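Local coordinates for protein sulfite reductase [ferredoxin] (Mycobacterium tuberculosis, PDB 1ZJ8) that reduces sulfite to sulfide with electrons from ferredoxin, using a siroheme and a [4Fe-4S] cluster, probably for the synthesis of sulfur-containing amino acids and cofactors, at residues K67-R71 with I97-E101; E201-Y206 with P278-A282. All coordinates share one frame; numbering follows the deposited sequence.

Interaction 1. Residues K67-R71 with I97-E101; sequences KTDLR and IDKLE
R71 lays its guanidinium between E101 and I97. The carboxylate of E101 stands over one face. OE1 is modelled 2.9 Å from R71 NH1, a salt bridge that pairs charges only, since OE1 stands above the guanidinium and not in line with an N-H. The two flat groups are inclined by 35°. The position of OE1 is less certain than the rest, because it crowds L70 in the model. I97 CD1 lies off-centre over the opposite face, and I97 CB is 3.5 Å from R71 NH1.

The chain of R71 leaves the helix with CG anti to the carbonyl carbon (chi1 -72°), runs straight through chi2 and bends at chi3. The bend leaves the guanidinium end facing I97 and E101. E101 reaches back from just past helix 97-100, its CG anti to the backbone N (chi1 -175°), with a bend at chi2. K67 is extended beyond CG, and its CD lies at the guanidinium edge. D98 OD1 sits 4.1 Å from both K67 NZ and R71 NH2, too far for a salt bridge to either.

The contact is at the surface, though the side chain of E101 is about 9 Å from the siroheme. L70 and E101 both also touch T81 of strand 79-83. With two basic and two acidic groups gathered here, the contact probably relies on charge attraction, with I97 adding apolar packing and no hydrogen bond across it.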
# COMPACT_ATOMS: atom_id res chain seq x y z
N LYS A 67 16.67 -9.23 20.70
CA LYS A 67 15.26 -8.88 20.58
C LYS A 67 15.03 -7.46 20.06
O LYS A 67 13.99 -7.21 19.44
CB LYS A 67 14.50 -9.17 21.88
CG LYS A 67 14.20 -10.67 22.00
CD LYS A 67 13.93 -11.14 23.42
CE LYS A 67 13.74 -12.65 23.44
NZ LYS A 67 13.37 -13.13 24.80
N THR A 68 15.99 -6.56 20.26
CA THR A 68 15.89 -5.20 19.69
C THR A 68 16.23 -5.18 18.19
O THR A 68 15.67 -4.39 17.42
CB THR A 68 16.76 -4.21 20.49
OG1 THR A 68 18.08 -4.74 20.65
CG2 THR A 68 16.12 -3.96 21.86
N ASP A 69 17.14 -6.05 17.76
CA ASP A 69 17.35 -6.29 16.34
C ASP A 69 16.13 -6.97 15.72
O ASP A 69 15.57 -6.47 14.74
CB ASP A 69 18.60 -7.14 16.10
CG ASP A 69 19.87 -6.37 16.36
OD1 ASP A 69 19.79 -5.16 16.66
OD2 ASP A 69 20.95 -6.98 16.24
N LEU A 70 15.71 -8.09 16.32
CA LEU A 70 14.57 -8.90 15.85
C LEU A 70 13.31 -8.08 15.66
O LEU A 70 12.72 -8.11 14.58
CB LEU A 70 14.26 -10.05 16.82
CG LEU A 70 13.04 -10.95 16.54
CD1 LEU A 70 13.11 -11.57 15.15
CD2 LEU A 70 12.94 -12.04 17.59
N ARG A 71 12.89 -7.35 16.68
CA ARG A 71 11.61 -6.64 16.66
C ARG A 71 11.68 -5.17 16.22
O ARG A 71 10.65 -4.48 16.21
CB ARG A 71 10.93 -6.73 18.05
CG ARG A 71 10.36 -8.11 18.41
CD ARG A 71 9.68 -8.11 19.78
NE ARG A 71 10.38 -8.97 20.73
CZ ARG A 71 9.95 -10.16 21.18
NH1 ARG A 71 8.78 -10.67 20.78
NH2 ARG A 71 10.69 -10.84 22.04
N ILE A 97 3.34 -11.14 22.67
CA ILE A 97 4.38 -11.13 21.62
C ILE A 97 5.15 -12.44 21.50
O ILE A 97 5.26 -12.98 20.42
CB ILE A 97 5.49 -10.03 21.81
CG1 ILE A 97 5.36 -9.27 23.16
CG2 ILE A 97 5.53 -9.11 20.55
CD1 ILE A 97 6.63 -9.27 24.04
N ASP A 98 5.71 -12.90 22.62
CA ASP A 98 6.62 -14.06 22.62
C ASP A 98 5.96 -15.33 22.06
O ASP A 98 6.63 -16.14 21.43
CB ASP A 98 7.13 -14.35 24.03
CG ASP A 98 8.11 -13.30 24.53
OD1 ASP A 98 9.31 -13.63 24.65
OD2 ASP A 98 7.68 -12.15 24.79
N LYS A 99 4.66 -15.48 22.30
CA LYS A 99 3.86 -16.60 21.74
C LYS A 99 3.59 -16.45 20.25
O LYS A 99 3.79 -17.38 19.47
CB LYS A 99 2.50 -16.73 22.44
CG LYS A 99 2.52 -17.45 23.78
CD LYS A 99 2.84 -18.94 23.59
CE LYS A 99 2.84 -19.68 24.93
NZ LYS A 99 3.12 -21.13 24.74
N LEU A 100 3.11 -15.26 19.88
CA LEU A 100 2.72 -14.94 18.51
C LEU A 100 3.91 -14.81 17.54
O LEU A 100 3.73 -14.88 16.33
CB LEU A 100 1.91 -13.66 18.48
CG LEU A 100 0.57 -13.73 19.21
CD1 LEU A 100 0.04 -12.33 19.47
CD2 LEU A 100 -0.43 -14.57 18.42
N GLU A 101 5.11 -14.64 18.08
CA GLU A 101 6.32 -14.46 17.28
C GLU A 101 6.91 -15.80 16.84
O GLU A 101 7.54 -16.49 17.64
CB GLU A 101 7.34 -13.70 18.13
CG GLU A 101 8.62 -13.32 17.43
CD GLU A 101 9.13 -11.97 17.91
OE1 GLU A 101 10.22 -11.91 18.55
OE2 GLU A 101 8.41 -10.96 17.66

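Interaction 2. Residues E201-Y206 with P278-A282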
# COMPACT_ATOMS: atom_id res chain seq x y z
N GLU A 201 15.79 9.41 -8.81
CA GLU A 201 16.74 10.26 -8.07
C GLU A 201 16.57 10.18 -6.54
O GLU A 201 17.56 10.08 -5.80
CB GLU A 201 16.62 11.72 -8.51
CG GLU A 201 17.42 12.08 -9.74
CD GLU A 201 18.87 11.70 -9.58
OE1 GLU A 201 19.41 11.93 -8.47
OE2 GLU A 201 19.46 11.16 -10.54
N ILE A 202 15.33 10.21 -6.07
CA ILE A 202 15.07 10.13 -4.64
C ILE A 202 15.67 8.85 -4.06
O ILE A 202 16.27 8.86 -2.98
CB ILE A 202 13.56 10.23 -4.32
CG1 ILE A 202 13.10 11.69 -4.40
CG2 ILE A 202 13.22 9.58 -2.94
CD1 ILE A 202 11.62 11.86 -4.51
N VAL A 203 15.51 7.75 -4.78
CA VAL A 203 16.05 6.49 -4.32
C VAL A 203 17.58 6.58 -4.26
O VAL A 203 18.19 6.17 -3.27
CB VAL A 203 15.55 5.32 -5.19
CG1 VAL A 203 16.40 4.07 -4.98
CG2 VAL A 203 14.07 5.03 -4.89
N ARG A 204 18.19 7.14 -5.31
CA ARG A 204 19.65 7.19 -5.43
C ARG A 204 20.30 8.14 -4.43
O ARG A 204 21.32 7.82 -3.82
CB ARG A 204 20.03 7.60 -6.83
CG ARG A 204 21.49 7.41 -7.12
CD ARG A 204 21.83 7.86 -8.52
NE ARG A 204 21.65 9.30 -8.68
CZ ARG A 204 22.51 10.25 -8.27
NH1 ARG A 204 23.65 9.94 -7.64
NH2 ARG A 204 22.22 11.52 -8.49
N ARG A 205 19.71 9.31 -4.24
CA ARG A 205 20.27 10.29 -3.33
C ARG A 205 20.04 9.91 -1.87
O ARG A 205 20.98 9.89 -1.10
CB ARG A 205 19.74 11.72 -3.60
CG ARG A 205 19.77 12.12 -5.09
CD ARG A 205 20.54 13.42 -5.37
NE ARG A 205 19.73 14.61 -5.11
CZ ARG A 205 18.96 15.23 -6.01
NH1 ARG A 205 18.85 14.78 -7.26
NH2 ARG A 205 18.28 16.31 -5.64
N TYR A 206 18.81 9.57 -1.49
CA TYR A 206 18.40 9.56 -0.08
C TYR A 206 18.21 8.18 0.56
O TYR A 206 18.55 7.98 1.74
CB TYR A 206 17.12 10.42 0.09
CG TYR A 206 17.26 11.77 -0.59
CD1 TYR A 206 18.18 12.72 -0.13
CD2 TYR A 206 16.51 12.08 -1.74
CE1 TYR A 206 18.34 13.95 -0.78
CE2 TYR A 206 16.66 13.32 -2.40
CZ TYR A 206 17.58 14.24 -1.91
OH TYR A 206 17.74 15.45 -2.54
N PRO A 278 12.96 16.00 -6.30
CA PRO A 278 13.82 15.36 -5.29
C PRO A 278 14.23 16.30 -4.13
O PRO A 278 14.28 15.89 -2.95
CB PRO A 278 15.05 14.92 -6.11
CG PRO A 278 14.55 14.72 -7.49
CD PRO A 278 13.46 15.76 -7.67
N GLU A 279 14.52 17.54 -4.50
CA GLU A 279 14.94 18.61 -3.58
C GLU A 279 13.82 18.93 -2.55
O GLU A 279 14.02 18.97 -1.33
CB GLU A 279 15.21 19.85 -4.43
CG GLU A 279 16.42 20.66 -4.10
CD GLU A 279 16.48 21.94 -4.96
OE1 GLU A 279 15.44 22.65 -5.10
OE2 GLU A 279 17.58 22.25 -5.50
N VAL A 280 12.64 19.17 -3.09
CA VAL A 280 11.50 19.55 -2.30
C VAL A 280 11.08 18.37 -1.43
O VAL A 280 10.69 18.55 -0.27
CB VAL A 280 10.34 19.96 -3.22
CG1 VAL A 280 9.06 20.17 -2.42
CG2 VAL A 280 10.72 21.23 -4.01
N TRP A 281 11.17 17.16 -2.00
CA TRP A 281 10.86 15.94 -1.26
C TRP A 281 11.74 15.88 -0.03
O TRP A 281 11.26 15.60 1.08
CB TRP A 281 11.06 14.71 -2.14
CG TRP A 281 10.75 13.42 -1.45
CD1 TRP A 281 9.56 12.75 -1.45
CD2 TRP A 281 11.65 12.64 -0.65
NE1 TRP A 281 9.66 11.60 -0.70
CE2 TRP A 281 10.94 11.50 -0.21
CE3 TRP A 281 12.99 12.79 -0.26
CZ2 TRP A 281 11.52 10.52 0.59
CZ3 TRP A 281 13.56 11.80 0.53
CH2 TRP A 281 12.82 10.68 0.95
N ALA A 282 13.03 16.16 -0.22
CA ALA A 282 13.99 16.11 0.89
C ALA A 282 13.61 17.10 1.99
O ALA A 282 13.65 16.78 3.18
CB ALA A 282 15.40 16.37 0.38
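P278 is the bump of this contact. Its ring enters a hollow on helix 196-206 made by E201, I202, R205 and Y206, a knob-into-hole fit. CG of the proline comes to 3.8 Å from E201 CB. Its CB is 3.5 Å from R205 NH2. I202 CG1 lies against P278 CA on another side of the hollow. Here the backbones come close, with the CA atoms of I202 and P278 5.4 Å apart.

I202 is the bump in the reverse direction. Its CD1 sits over a face of the W281 indole, 3.8 Å from the centroid of the five-membered ring, a CH-pi contact. CG2 reaches over the six-membered part. W281 is turned to receive it by a chi1 of 180°, with CG anti to the backbone N. NE1 is hydrogen-bonded to T221 OG1 of strand 219-224, and the indole also touches V236 and F238 of strand 236-243. Helix 277-291 thus packs against the mixed sheet of the first nitrite and sulfite reductase 4Fe-4S domain, and helix 196-206 packs on that helix. Their segments cross at -57°, with axes 10.2 Å apart at the closest point.

Y206 fills the next gap along. Its ring and the six-membered ring of W281 are nearly parallel, at 29°, but displaced, with little ring over ring. Y206 CD2 is 3.7 Å from W281 CZ3. A282 presents its small CB off-centre to the tyrosine ring, 3.8 Å from Y206 CZ, while R205 CB lies over the middle of one ring face. Beside the proline, E201 OE1 accepts hydrogen bonds from R204 NH2 and R205 NH1. The second of these probably steadies the R205 guanidinium there, where R205 NE and NH2 also make weak bonds to Y206 OH.

In the fold
From the N terminus, interaction 1 comes first. Helix 67-73 is followed by strand 79-83, an outermost strand of an antiparallel sheet, and the chain then returns at 97-101, closing a short loop of 25 residues. After the short strand 101-102 it enters 104-109, the neighbour of 79-83 in that sheet. Interaction 2 opens much later, at helix 196-206. Its loop of 71 residues includes strands 219-224, 236-243, 249-254 and 266-272 of the six-stranded mixed sheet before helix 277-291 returns. The two contacts are in series, neither nested nor crossed. The nearest atoms of interactions 1 and 2 are about 20 Å apart. Interaction 1 joins the helices that flank strand 79-83 in sequence; interaction 2 joins two helices of the first 4Fe-4S domain.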